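Local coordinates for phenazine biosynthesis protein PhzF family (Enterococcus faecalis, PDB 1S7J), which probably acts as an isomerase on a substrate not yet established, as in other PhzF-family proteins, which share the two-lobed fold of diaminopimelate epimerase, at residues 118-123 / 207-212; 21-26 / 76-81; 197-202 / 227-232; 67-72 / 96-101; 6-11 / 250-255. All blocks are in the same frame, centred on the assembly; numbering follows the deposited sequence.

Interaction 1: 118-123 / 207-212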
# COMPACT_ATOMS: atom_id res chain seq x y z
N ILE A 118 13.94 -3.22 5.56
CA ILE A 118 13.93 -4.51 6.20
C ILE A 118 14.15 -5.65 5.21
O ILE A 118 13.24 -6.05 4.49
CB ILE A 118 12.58 -4.77 6.95
CG1 ILE A 118 12.25 -3.58 7.86
CG2 ILE A 118 12.67 -6.05 7.78
CD1 ILE A 118 10.95 -3.72 8.61
N LEU A 119 15.38 -6.13 5.14
CA LEU A 119 15.71 -7.23 4.25
C LEU A 119 15.13 -8.50 4.92
O LEU A 119 15.43 -8.78 6.09
CB LEU A 119 17.23 -7.36 4.13
CG LEU A 119 17.81 -8.34 3.12
CD1 LEU A 119 17.58 -7.80 1.72
CD2 LEU A 119 19.31 -8.53 3.38
N PRO A 120 14.25 -9.24 4.21
CA PRO A 120 13.66 -10.45 4.80
C PRO A 120 14.72 -11.55 4.92
O PRO A 120 15.58 -11.70 4.02
CB PRO A 120 12.57 -10.81 3.79
CG PRO A 120 13.17 -10.40 2.49
CD PRO A 120 13.78 -9.04 2.83
N GLU A 121 14.69 -12.29 6.01
CA GLU A 121 15.66 -13.36 6.24
C GLU A 121 15.19 -14.73 5.77
O GLU A 121 14.03 -15.11 5.96
CB GLU A 121 16.05 -13.42 7.73
CG GLU A 121 14.92 -13.82 8.68
CD GLU A 121 14.82 -12.90 9.89
OE1 GLU A 121 15.81 -12.21 10.22
OE2 GLU A 121 13.73 -12.87 10.51
N ARG A 122 16.11 -15.45 5.13
CA ARG A 122 15.88 -16.81 4.60
C ARG A 122 14.98 -17.68 5.46
O ARG A 122 15.11 -17.72 6.69
CB ARG A 122 17.22 -17.51 4.40
CG ARG A 122 17.86 -17.28 3.05
CD ARG A 122 17.10 -18.04 1.97
NE ARG A 122 17.77 -18.00 0.67
CZ ARG A 122 17.33 -18.65 -0.41
NH1 ARG A 122 18.00 -18.56 -1.55
NH2 ARG A 122 16.22 -19.39 -0.34
N ILE A 123 14.09 -18.42 4.81
CA ILE A 123 13.19 -19.30 5.52
C ILE A 123 13.10 -20.61 4.73
O ILE A 123 13.46 -20.64 3.54
CB ILE A 123 11.79 -18.65 5.68
CG1 ILE A 123 11.20 -18.97 7.05
CG2 ILE A 123 10.83 -19.05 4.56
CD1 ILE A 123 11.91 -18.29 8.22
N HIS A 207 6.87 -3.19 0.41
CA HIS A 207 8.07 -2.83 -0.31
C HIS A 207 9.27 -2.60 0.60
O HIS A 207 10.38 -2.31 0.13
CB HIS A 207 7.80 -1.69 -1.27
CG HIS A 207 7.02 -2.11 -2.47
ND1 HIS A 207 5.67 -2.37 -2.43
CD2 HIS A 207 7.42 -2.42 -3.73
CE1 HIS A 207 5.27 -2.83 -3.60
NE2 HIS A 207 6.32 -2.87 -4.41
N ALA A 208 9.04 -2.73 1.90
CA ALA A 208 10.10 -2.62 2.90
C ALA A 208 10.95 -3.90 2.76
O ALA A 208 12.14 -3.89 3.00
CB ALA A 208 9.50 -2.55 4.30
N ASN A 209 10.28 -4.99 2.37
CA ASN A 209 10.94 -6.29 2.15
C ASN A 209 11.36 -6.39 0.69
O ASN A 209 12.45 -6.87 0.37
CB ASN A 209 9.99 -7.45 2.47
CG ASN A 209 9.56 -7.50 3.94
OD1 ASN A 209 10.31 -7.10 4.83
ND2 ASN A 209 8.37 -8.05 4.18
N LEU A 210 10.46 -5.97 -0.21
CA LEU A 210 10.70 -6.00 -1.66
C LEU A 210 11.89 -5.20 -2.15
O LEU A 210 12.73 -5.73 -2.88
CB LEU A 210 9.45 -5.49 -2.42
CG LEU A 210 8.33 -6.45 -2.80
CD1 LEU A 210 8.92 -7.64 -3.51
CD2 LEU A 210 7.57 -6.89 -1.59
N ILE A 211 11.91 -3.91 -1.84
CA ILE A 211 12.99 -3.03 -2.28
C ILE A 211 14.39 -3.50 -1.80
O ILE A 211 15.31 -3.61 -2.62
CB ILE A 211 12.71 -1.53 -1.91
CG1 ILE A 211 11.40 -1.09 -2.59
CG2 ILE A 211 13.84 -0.63 -2.40
CD1 ILE A 211 11.05 0.36 -2.34
N PRO A 212 14.57 -3.74 -0.49
CA PRO A 212 15.88 -4.20 -0.02
C PRO A 212 16.34 -5.43 -0.81
O PRO A 212 17.45 -5.46 -1.35
CB PRO A 212 15.59 -4.55 1.43
CG PRO A 212 14.61 -3.51 1.82
CD PRO A 212 13.66 -3.51 0.65

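Interaction 2: 21-26 / 76-81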
# COMPACT_ATOMS: atom_id res chain seq x y z
N ALA A 21 -9.06 4.37 -2.21
CA ALA A 21 -9.27 4.82 -0.84
C ALA A 21 -10.11 6.09 -0.84
O ALA A 21 -10.09 6.85 -1.81
CB ALA A 21 -7.91 5.08 -0.15
N ALA A 22 -10.86 6.29 0.22
CA ALA A 22 -11.69 7.48 0.36
C ALA A 22 -10.99 8.37 1.36
O ALA A 22 -10.53 7.89 2.38
CB ALA A 22 -13.05 7.11 0.88
N VAL A 23 -10.90 9.68 1.09
CA VAL A 23 -10.26 10.58 2.04
C VAL A 23 -11.17 11.74 2.41
O VAL A 23 -11.81 12.33 1.55
CB VAL A 23 -8.88 11.07 1.57
CG1 VAL A 23 -8.49 10.43 0.25
CG2 VAL A 23 -8.82 12.58 1.52
N TYR A 24 -11.28 12.00 3.71
CA TYR A 24 -12.10 13.09 4.22
C TYR A 24 -11.25 14.11 4.91
O TYR A 24 -10.59 13.80 5.93
CB TYR A 24 -13.13 12.59 5.22
CG TYR A 24 -14.32 11.90 4.63
CD1 TYR A 24 -14.20 10.67 4.00
CD2 TYR A 24 -15.59 12.47 4.72
CE1 TYR A 24 -15.31 10.01 3.49
CE2 TYR A 24 -16.71 11.83 4.21
CZ TYR A 24 -16.57 10.60 3.60
OH TYR A 24 -17.67 9.94 3.14
N VAL A 25 -11.19 15.33 4.36
CA VAL A 25 -10.44 16.40 5.00
C VAL A 25 -11.47 17.19 5.80
O VAL A 25 -12.31 17.88 5.25
CB VAL A 25 -9.73 17.33 3.98
CG1 VAL A 25 -8.89 18.36 4.74
CG2 VAL A 25 -8.84 16.53 3.05
N LEU A 26 -11.42 17.02 7.12
CA LEU A 26 -12.34 17.66 8.05
C LEU A 26 -11.74 18.92 8.70
O LEU A 26 -10.52 19.05 8.80
CB LEU A 26 -12.71 16.67 9.17
CG LEU A 26 -12.95 15.20 8.81
CD1 LEU A 26 -12.96 14.36 10.06
CD2 LEU A 26 -14.25 15.08 8.06
N LEU A 76 -0.97 8.18 0.78
CA LEU A 76 -0.63 8.79 -0.49
C LEU A 76 -1.86 9.50 -1.02
O LEU A 76 -1.77 10.61 -1.55
CB LEU A 76 -0.17 7.71 -1.47
CG LEU A 76 0.32 8.10 -2.87
CD1 LEU A 76 1.19 7.01 -3.42
CD2 LEU A 76 -0.84 8.40 -3.81
N ALA A 77 -3.02 8.85 -0.87
CA ALA A 77 -4.28 9.39 -1.31
C ALA A 77 -4.60 10.67 -0.60
O ALA A 77 -4.96 11.66 -1.22
CB ALA A 77 -5.40 8.36 -1.11
N THR A 78 -4.49 10.65 0.73
CA THR A 78 -4.76 11.84 1.55
C THR A 78 -3.83 12.97 1.17
O THR A 78 -4.21 14.14 1.24
CB THR A 78 -4.57 11.56 3.00
OG1 THR A 78 -5.47 10.53 3.41
CG2 THR A 78 -4.85 12.80 3.82
N ALA A 79 -2.60 12.62 0.82
CA ALA A 79 -1.61 13.60 0.42
C ALA A 79 -2.05 14.20 -0.91
O ALA A 79 -2.08 15.43 -1.08
CB ALA A 79 -0.24 12.92 0.27
N PHE A 80 -2.38 13.32 -1.85
CA PHE A 80 -2.82 13.70 -3.17
C PHE A 80 -3.93 14.74 -3.14
O PHE A 80 -3.86 15.73 -3.86
CB PHE A 80 -3.28 12.45 -3.93
CG PHE A 80 -4.02 12.74 -5.20
CD1 PHE A 80 -3.35 12.96 -6.39
CD2 PHE A 80 -5.42 12.76 -5.22
CE1 PHE A 80 -4.04 13.20 -7.57
CE2 PHE A 80 -6.11 13.00 -6.38
CZ PHE A 80 -5.43 13.21 -7.56
N VAL A 81 -4.95 14.53 -2.31
CA VAL A 81 -6.04 15.50 -2.26
C VAL A 81 -5.69 16.80 -1.56
O VAL A 81 -6.32 17.83 -1.83
CB VAL A 81 -7.32 14.90 -1.66
CG1 VAL A 81 -7.33 13.41 -1.81
CG2 VAL A 81 -7.55 15.33 -0.25

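Interaction 3: 197-202 / 227-232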
# COMPACT_ATOMS: atom_id res chain seq x y z
N ILE A 197 -8.46 -9.48 3.93
CA ILE A 197 -8.10 -8.96 2.62
C ILE A 197 -7.32 -9.98 1.79
O ILE A 197 -6.10 -10.05 1.87
CB ILE A 197 -7.23 -7.65 2.76
CG1 ILE A 197 -7.83 -6.74 3.85
CG2 ILE A 197 -7.18 -6.90 1.41
CD1 ILE A 197 -6.93 -5.59 4.28
N ASN A 198 -8.02 -10.74 0.97
CA ASN A 198 -7.39 -11.77 0.12
C ASN A 198 -6.15 -11.26 -0.66
O ASN A 198 -5.12 -11.93 -0.69
CB ASN A 198 -8.41 -12.36 -0.86
CG ASN A 198 -9.07 -13.62 -0.32
OD1 ASN A 198 -8.90 -13.98 0.85
ND2 ASN A 198 -9.82 -14.30 -1.18
N GLU A 199 -6.30 -10.12 -1.33
CA GLU A 199 -5.20 -9.52 -2.10
C GLU A 199 -5.28 -8.00 -2.15
O GLU A 199 -6.28 -7.43 -2.59
CB GLU A 199 -5.16 -10.06 -3.54
CG GLU A 199 -4.06 -9.40 -4.39
CD GLU A 199 -3.94 -9.94 -5.81
OE1 GLU A 199 -3.11 -9.40 -6.56
OE2 GLU A 199 -4.65 -10.90 -6.18
N ASP A 200 -4.24 -7.35 -1.65
CA ASP A 200 -4.15 -5.91 -1.66
C ASP A 200 -3.58 -5.60 -3.05
O ASP A 200 -2.62 -6.26 -3.49
CB ASP A 200 -3.18 -5.42 -0.57
CG ASP A 200 -3.50 -4.02 -0.07
OD1 ASP A 200 -2.71 -3.50 0.75
OD2 ASP A 200 -4.53 -3.45 -0.47
N PRO A 201 -4.23 -4.70 -3.81
CA PRO A 201 -3.73 -4.37 -5.15
C PRO A 201 -2.31 -3.82 -5.08
O PRO A 201 -1.49 -4.10 -5.95
CB PRO A 201 -4.72 -3.29 -5.62
CG PRO A 201 -5.97 -3.64 -4.91
CD PRO A 201 -5.48 -3.98 -3.52
N VAL A 202 -2.05 -2.99 -4.04
CA VAL A 202 -0.72 -2.40 -3.82
C VAL A 202 -0.46 -2.06 -2.32
O VAL A 202 -0.93 -1.04 -1.84
CB VAL A 202 -0.53 -1.05 -4.63
CG1 VAL A 202 0.94 -0.70 -4.70
CG2 VAL A 202 -1.13 -1.14 -6.03
N GLN A 227 3.31 -3.75 -9.06
CA GLN A 227 2.56 -4.76 -8.35
C GLN A 227 1.47 -5.22 -9.32
O GLN A 227 0.48 -4.51 -9.54
CB GLN A 227 1.96 -4.22 -7.08
CG GLN A 227 1.57 -5.31 -6.13
CD GLN A 227 1.45 -4.85 -4.73
OE1 GLN A 227 0.69 -5.41 -3.95
NE2 GLN A 227 2.19 -3.80 -4.37
N VAL A 228 1.73 -6.36 -9.96
CA VAL A 228 0.84 -6.92 -10.96
C VAL A 228 -0.43 -7.64 -10.48
O VAL A 228 -0.65 -8.83 -10.76
CB VAL A 228 1.64 -7.79 -11.99
CG1 VAL A 228 2.22 -9.04 -11.32
CG2 VAL A 228 0.78 -8.14 -13.21
N SER A 229 -1.23 -6.92 -9.74
CA SER A 229 -2.49 -7.34 -9.23
C SER A 229 -3.49 -7.20 -10.43
O SER A 229 -3.17 -6.57 -11.43
CB SER A 229 -2.90 -6.58 -7.96
OG SER A 229 -3.17 -5.21 -8.16
N PRO A 230 -4.74 -7.66 -10.24
CA PRO A 230 -5.67 -7.37 -11.34
C PRO A 230 -5.76 -5.94 -11.70
O PRO A 230 -5.81 -5.54 -12.87
CB PRO A 230 -6.95 -8.01 -10.87
CG PRO A 230 -6.49 -9.13 -9.99
CD PRO A 230 -5.37 -8.46 -9.22
N ARG A 231 -5.79 -5.12 -10.65
CA ARG A 231 -5.88 -3.68 -10.79
C ARG A 231 -4.57 -3.06 -11.27
O ARG A 231 -4.59 -2.08 -12.03
CB ARG A 231 -6.28 -3.05 -9.47
CG ARG A 231 -7.62 -3.51 -8.96
CD ARG A 231 -8.17 -2.58 -7.91
NE ARG A 231 -8.17 -1.19 -8.38
CZ ARG A 231 -9.21 -0.38 -8.34
NH1 ARG A 231 -9.10 0.86 -8.79
NH2 ARG A 231 -10.38 -0.81 -7.87
N GLY A 232 -3.46 -3.64 -10.86
CA GLY A 232 -2.16 -3.14 -11.27
C GLY A 232 -1.73 -1.94 -10.47
O GLY A 232 -2.53 -1.35 -9.75

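Interaction 4: 67-72 / 96-101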
# COMPACT_ATOMS: atom_id res chain seq x y z
N GLU A 67 -10.41 0.69 13.06
CA GLU A 67 -9.23 1.54 12.80
C GLU A 67 -7.91 0.79 12.76
O GLU A 67 -7.60 0.02 13.67
CB GLU A 67 -9.15 2.65 13.82
CG GLU A 67 -8.06 3.65 13.53
CD GLU A 67 -8.16 4.87 14.40
OE1 GLU A 67 -9.06 4.89 15.29
OE2 GLU A 67 -7.37 5.83 14.21
N ILE A 68 -7.12 1.02 11.72
CA ILE A 68 -5.84 0.37 11.57
C ILE A 68 -4.66 1.30 11.96
O ILE A 68 -4.81 2.52 11.99
CB ILE A 68 -5.68 -0.23 10.14
CG1 ILE A 68 -4.32 -1.01 9.99
CG2 ILE A 68 -5.81 0.87 9.08
CD1 ILE A 68 -4.07 -2.13 11.01
N ASP A 69 -3.52 0.69 12.29
CA ASP A 69 -2.31 1.43 12.69
C ASP A 69 -1.71 2.26 11.57
O ASP A 69 -1.05 3.26 11.82
CB ASP A 69 -1.22 0.46 13.18
CG ASP A 69 -1.60 -0.26 14.46
OD1 ASP A 69 -1.85 0.42 15.48
OD2 ASP A 69 -1.63 -1.50 14.44
N LEU A 70 -1.89 1.81 10.32
CA LEU A 70 -1.31 2.51 9.19
C LEU A 70 -1.61 1.81 7.86
O LEU A 70 -1.72 0.58 7.81
CB LEU A 70 0.22 2.54 9.39
CG LEU A 70 1.07 3.52 8.60
CD1 LEU A 70 2.32 3.84 9.40
CD2 LEU A 70 1.45 2.98 7.21
N CYS A 71 -1.79 2.60 6.81
CA CYS A 71 -1.97 2.06 5.45
C CYS A 71 -1.41 3.06 4.45
O CYS A 71 -1.83 4.21 4.39
CB CYS A 71 -3.43 1.64 5.15
SG CYS A 71 -3.64 -0.19 5.12
N GLY A 72 -0.38 2.62 3.73
CA GLY A 72 0.31 3.45 2.76
C GLY A 72 -0.44 4.11 1.62
O GLY A 72 -0.30 5.31 1.41
N THR A 96 0.57 13.65 11.62
CA THR A 96 0.77 13.23 12.99
C THR A 96 -0.13 12.04 13.37
O THR A 96 -1.08 12.18 14.12
CB THR A 96 0.62 14.37 14.01
OG1 THR A 96 -0.72 14.88 14.04
CG2 THR A 96 1.56 15.49 13.65
N SER A 97 0.21 10.87 12.85
CA SER A 97 -0.57 9.67 13.11
C SER A 97 -0.38 9.06 14.50
O SER A 97 0.27 9.63 15.38
CB SER A 97 -0.29 8.62 12.05
OG SER A 97 1.03 8.12 12.15
N GLN A 98 -1.02 7.90 14.71
CA GLN A 98 -0.90 7.21 15.96
C GLN A 98 0.40 6.40 15.92
O GLN A 98 0.93 6.01 16.96
CB GLN A 98 -2.16 6.36 16.28
CG GLN A 98 -2.48 5.21 15.33
CD GLN A 98 -3.68 4.38 15.80
OE1 GLN A 98 -4.70 4.93 16.21
NE2 GLN A 98 -3.53 3.06 15.77
N SER A 99 0.93 6.20 14.71
CA SER A 99 2.19 5.49 14.48
C SER A 99 3.35 6.48 14.24
O SER A 99 4.33 6.16 13.54
CB SER A 99 2.03 4.58 13.28
OG SER A 99 0.95 3.71 13.50
N GLY A 100 3.25 7.65 14.86
CA GLY A 100 4.28 8.66 14.72
C GLY A 100 4.22 9.46 13.45
O GLY A 100 3.54 9.10 12.50
N PRO A 101 4.99 10.57 13.38
CA PRO A 101 5.05 11.46 12.22
C PRO A 101 5.34 10.75 10.90
O PRO A 101 6.18 9.85 10.82
CB PRO A 101 6.18 12.43 12.60
CG PRO A 101 7.03 11.62 13.55
CD PRO A 101 5.97 10.98 14.39

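Interaction 5: 6-11 / 250-255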
# COMPACT_ATOMS: atom_id res chain seq x y z
N TYR A 6 -13.28 12.48 -1.16
CA TYR A 6 -12.63 12.17 -2.42
C TYR A 6 -12.36 10.68 -2.47
O TYR A 6 -12.19 10.05 -1.43
CB TYR A 6 -11.30 12.94 -2.56
CG TYR A 6 -11.45 14.46 -2.51
CD1 TYR A 6 -11.78 15.11 -1.31
CD2 TYR A 6 -11.29 15.23 -3.66
CE1 TYR A 6 -11.97 16.49 -1.27
CE2 TYR A 6 -11.47 16.62 -3.62
CZ TYR A 6 -11.81 17.24 -2.43
OH TYR A 6 -12.00 18.59 -2.42
N ILE A 7 -12.42 10.11 -3.65
CA ILE A 7 -12.16 8.69 -3.84
C ILE A 7 -11.04 8.66 -4.82
O ILE A 7 -11.22 9.08 -5.97
CB ILE A 7 -13.37 7.94 -4.45
CG1 ILE A 7 -14.63 8.17 -3.63
CG2 ILE A 7 -13.05 6.47 -4.56
CD1 ILE A 7 -14.56 7.65 -2.23
N VAL A 8 -9.87 8.23 -4.40
CA VAL A 8 -8.74 8.18 -5.29
C VAL A 8 -8.11 6.82 -5.40
O VAL A 8 -8.11 6.04 -4.44
CB VAL A 8 -7.68 9.28 -4.93
CG1 VAL A 8 -8.06 9.99 -3.65
CG2 VAL A 8 -6.28 8.70 -4.84
N ASP A 9 -7.65 6.50 -6.60
CA ASP A 9 -6.98 5.25 -6.86
C ASP A 9 -5.48 5.55 -6.76
O ASP A 9 -4.90 6.19 -7.64
CB ASP A 9 -7.33 4.75 -8.27
CG ASP A 9 -8.82 4.46 -8.44
OD1 ASP A 9 -9.31 4.51 -9.59
OD2 ASP A 9 -9.50 4.20 -7.42
N ALA A 10 -4.89 5.18 -5.62
CA ALA A 10 -3.48 5.41 -5.37
C ALA A 10 -2.62 4.45 -6.19
O ALA A 10 -2.93 3.27 -6.30
CB ALA A 10 -3.18 5.27 -3.90
N PHE A 11 -1.53 4.97 -6.73
CA PHE A 11 -0.60 4.19 -7.57
C PHE A 11 -1.18 3.85 -8.91
O PHE A 11 -0.75 2.89 -9.57
CB PHE A 11 -0.13 2.92 -6.85
CG PHE A 11 0.68 3.18 -5.62
CD1 PHE A 11 0.10 3.14 -4.36
CD2 PHE A 11 2.05 3.48 -5.71
CE1 PHE A 11 0.84 3.39 -3.22
CE2 PHE A 11 2.80 3.72 -4.57
CZ PHE A 11 2.20 3.68 -3.33
N ALA A 250 -1.49 9.02 -8.89
CA ALA A 250 -2.83 8.86 -8.33
C ALA A 250 -3.89 9.42 -9.28
O ALA A 250 -3.61 10.27 -10.13
CB ALA A 250 -2.94 9.52 -7.00
N LYS A 251 -5.13 8.95 -9.11
CA LYS A 251 -6.25 9.39 -9.94
C LYS A 251 -7.52 9.54 -9.15
O LYS A 251 -7.92 8.64 -8.41
CB LYS A 251 -6.48 8.42 -11.09
CG LYS A 251 -5.98 8.92 -12.45
CD LYS A 251 -6.82 10.08 -12.97
CE LYS A 251 -6.37 10.53 -14.36
NZ LYS A 251 -6.52 9.46 -15.38
N LEU A 252 -8.17 10.69 -9.30
CA LEU A 252 -9.43 10.97 -8.62
C LEU A 252 -10.53 10.20 -9.34
O LEU A 252 -10.69 10.32 -10.56
CB LEU A 252 -9.75 12.45 -8.67
CG LEU A 252 -10.38 13.14 -7.45
CD1 LEU A 252 -11.53 14.01 -7.90
CD2 LEU A 252 -10.84 12.15 -6.44
N PHE A 253 -11.24 9.36 -8.61
CA PHE A 253 -12.34 8.61 -9.19
C PHE A 253 -13.60 9.42 -9.02
O PHE A 253 -14.38 9.57 -9.95
CB PHE A 253 -12.51 7.24 -8.49
CG PHE A 253 -13.78 6.54 -8.86
CD1 PHE A 253 -13.98 6.08 -10.17
CD2 PHE A 253 -14.82 6.41 -7.94
CE1 PHE A 253 -15.20 5.49 -10.56
CE2 PHE A 253 -16.05 5.83 -8.31
CZ PHE A 253 -16.24 5.37 -9.63
N ALA A 254 -13.81 9.94 -7.81
CA ALA A 254 -14.99 10.72 -7.49
C ALA A 254 -14.74 11.75 -6.40
O ALA A 254 -13.83 11.61 -5.60
CB ALA A 254 -16.13 9.80 -7.07
N LYS A 255 -15.59 12.76 -6.38
CA LYS A 255 -15.54 13.86 -5.42
C LYS A 255 -16.98 14.16 -5.08
O LYS A 255 -17.83 14.19 -5.97
CB LYS A 255 -14.91 15.10 -6.09
CG LYS A 255 -14.97 16.36 -5.26
CD LYS A 255 -14.86 17.61 -6.14
CE LYS A 255 -15.67 18.77 -5.55
NZ LYS A 255 -15.50 20.02 -6.34

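Interaction 1: 118-123 / 207-212
A chi1 of -172° and a chi2 of 71° carry Leu119 CD1 back to Pro212, although the CB of Leu119 starts out away from the helix. CD1 then lies 3.8 Å from Pro212 CB, the two side chains running antiparallel, flank to flank. Next in sequence, Pro120 presents its ring to the preceding turn of the helix, and its CD stands 3.5 Å from Asn209 O. A CA-H...O contact runs the other way, from Asn209 CA to Ile118 O at 3.3 Å, with an angle of 162° at the hydrogen. Ile118 N also donates to Ala208 O (3.2 Å), but that oxygen is crowded in the model and the bond is correspondingly less certain. Residue 212 is a proline, with no N-H to offer the turn before it, and the helix kinks there. Around this junction, Pro120 continues onto Tyr141 of strand 139-142. Other sides of helix 207-218 rest on strands: His207 and Leu210 on strand 186-192, Leu210 also on 175-180, and Ile211 with Pro212 on 243-259. This is consistent with the central helix of a lobe wrapped by strands.

Interaction 2: 21-26 / 76-81
Val23 reaches from strand 19-25 onto helix 72-85, and each carbon beyond its CA has a partner there. CB stands 3.9 Å from Thr78 OG1, an oxygen whose hydrogen bond goes to Ala74 O one turn earlier in the helix. The CG1 branch lies between two helix residues, 4.0 Å from Ala77 CB and 3.8 Å from Val81 CG1. The CG2 branch packs on Val81, 3.5 Å from its CG2. Chi1 is modelled at -3° for Val23 and -24° for Val81, both far from a staggered position, so the exact placing of these methyls deserves some caution. Val81 CG2 serves both valines of the strand, since Val25 CG2 also meets it at 3.7 Å. At the other end Ala21 CB faces Ala77 CB at 4.2 Å, where two small residues suit the approach. The segment axes come within 8.2 Å and cross at -50°. The side-chain contacts are mainly between methyl groups, with Thr78 OG1 as the polar atom at the interface. Strand 19-25 is flanked in its sheet by strands 2-10 and 47-53, and the helix spans all three: Ala77 and Val81 touch Val8, while Thr78 touches Ala48 and Thr50.

Interaction 3: 197-202 / 227-232
The amide of Gln227 has the Pro201-Val202 peptide over one face: Pro201 O sits 3.3 Å from Gln227 CD, and Val202 CA, on the same side of the plane, sits 3.3 Å from Gln227 NE2. Val202 CG1 adds a contact of 3.4 Å to Gln227 NE2, and OE1 is held by a hydrogen bond with Thr190 OG1. The second flat group, the carboxylate of Glu199, comes out on a fully extended chain (chi1 177°) and sets OE1 3.2 Å from Ser229 CB, while its OE2 forms a salt bridge with Arg189. Ser229 makes the polar link. Its OG donates to Pro201 O at 3.0 Å, in the carbonyl plane and on a lone pair, and accepts from Gly232 N at 3.1 Å; the second bond makes an ST motif in the loop between strands 222-227 and 234-240. The two bonds together would restrict the rotation of the hydroxyl. The chain turns a corner at Asn198; beyond it Asp200, bonded to Asn19, lies about 5 Å, side chain to side chain, from Glu46, the predicted active-site residue. Pro201 and Arg231 point the same way, with Pro201 CG 3.9 Å from Arg231 CD, and the guanidinium carries on to the carbonyl of Lys17.

Interaction 4: 67-72 / 96-101
Asp69 and Gln98 stand roughly perpendicular to one another, their carboxylate and amide planes turned 53° apart. Only a weak hydrogen bond fits between them: Gln98 NE2 reaches Asp69 OD1 at 3.1 Å, with 131° at the hydrogen. Glu67 runs antiparallel to Gln98, and its OE2 stands 3.5 Å from Gln98 OE1; both atoms are acceptors as modelled, so they do not bond. The firmer link comes from Ser99. Its OG donates to Asp69 O at 2.7 Å, the donor tilted 34° out of the carbonyl plane. Beside it Leu70 CD1 touches Ser99 CB at 4.0 Å, a single carbon-to-carbon contact in an otherwise polar surface contact. The turn joining strands 92-97 and 100-107 is braced from within, because Ser97 OG donates to Gly100 O at 2.7 Å. The segment 67-72 itself leads from strand 67-68 into helix 72-85, and Ile68 lies about 5 Å, side chain to side chain, from Glu46, the predicted active-site residue. Glu67 spends OE1 on a salt bridge to Arg60, which probably eases its closeness to Glu32. The turn is therefore tied to 67-72 by one short neutral bond and one weak charged one, a modest attachment at the protein surface.

Interaction 5: 6-11 / 250-255
Strands 2-10 and 243-259 pair antiparallel here with a one-residue shift, a classic beta bulge in which Phe253 and Ala254 both face Ile7. Ile7 O therefore accepts twice: from Phe253 N at 2.7 Å, nearly along the C=O axis, and from Ala254 N at 3.3 Å on a lone pair. Beyond the bulge regular pairing resumes, with Asp9 N giving a hydrogen bond of 2.8 Å to Lys251 O. With Ile7 CG1 beside the backbone N (chi1 -55°), CG2 is left anti to that N and lies alongside Phe253, meeting its CD2 at 3.8 Å, while CG1 is 4.1 Å from Ala254 CB. On the face carrying Tyr6, Val8 and Ala10, Leu252 CD2 comes to the edge of the Tyr6 ring, near its plane, and lies 4.0 Å from Tyr6 CB. Lys255 lies beside Tyr6, pointing the same way, its CG 3.9 Å from Tyr6 CE2. Val8 CG2 and Ala250 CB continue this face at 4.1 Å, next to helix 72-85, where Phe80 touches Ala250. Asp9 and Lys251 pair through backbone alone, their side chains bonding instead to Phe16 N and Glu13 O. Backbone bonds thus hold the strands together across the bulge, and the side chains between them add mainly apolar contact.

Interactions 2 and 5 form one block: their centres are 9 Å apart, and Val23 N and Ala21 N lie 2.9 Å from Tyr6 O and Val8 O, as neighbouring strands should. Interaction 4 joins interaction 2 through the chain, 67-72 running straight into helix 72-85. In the other lobe, interactions 1 and 3 touch, His207 CE1 lying 3.3 Å from Gln227 NE2. The two halves touch through interactions 3 and 5, with Val202 CG1 3.9 Å from Phe11 CD1. Ala21, Asp200 and Ile68, from interactions 2, 3 and 4, each lie, side chain to side chain, about 5 Å from Glu46, the predicted active-site residue, consistent with an active site between the lobes; interaction 1 lies away from it.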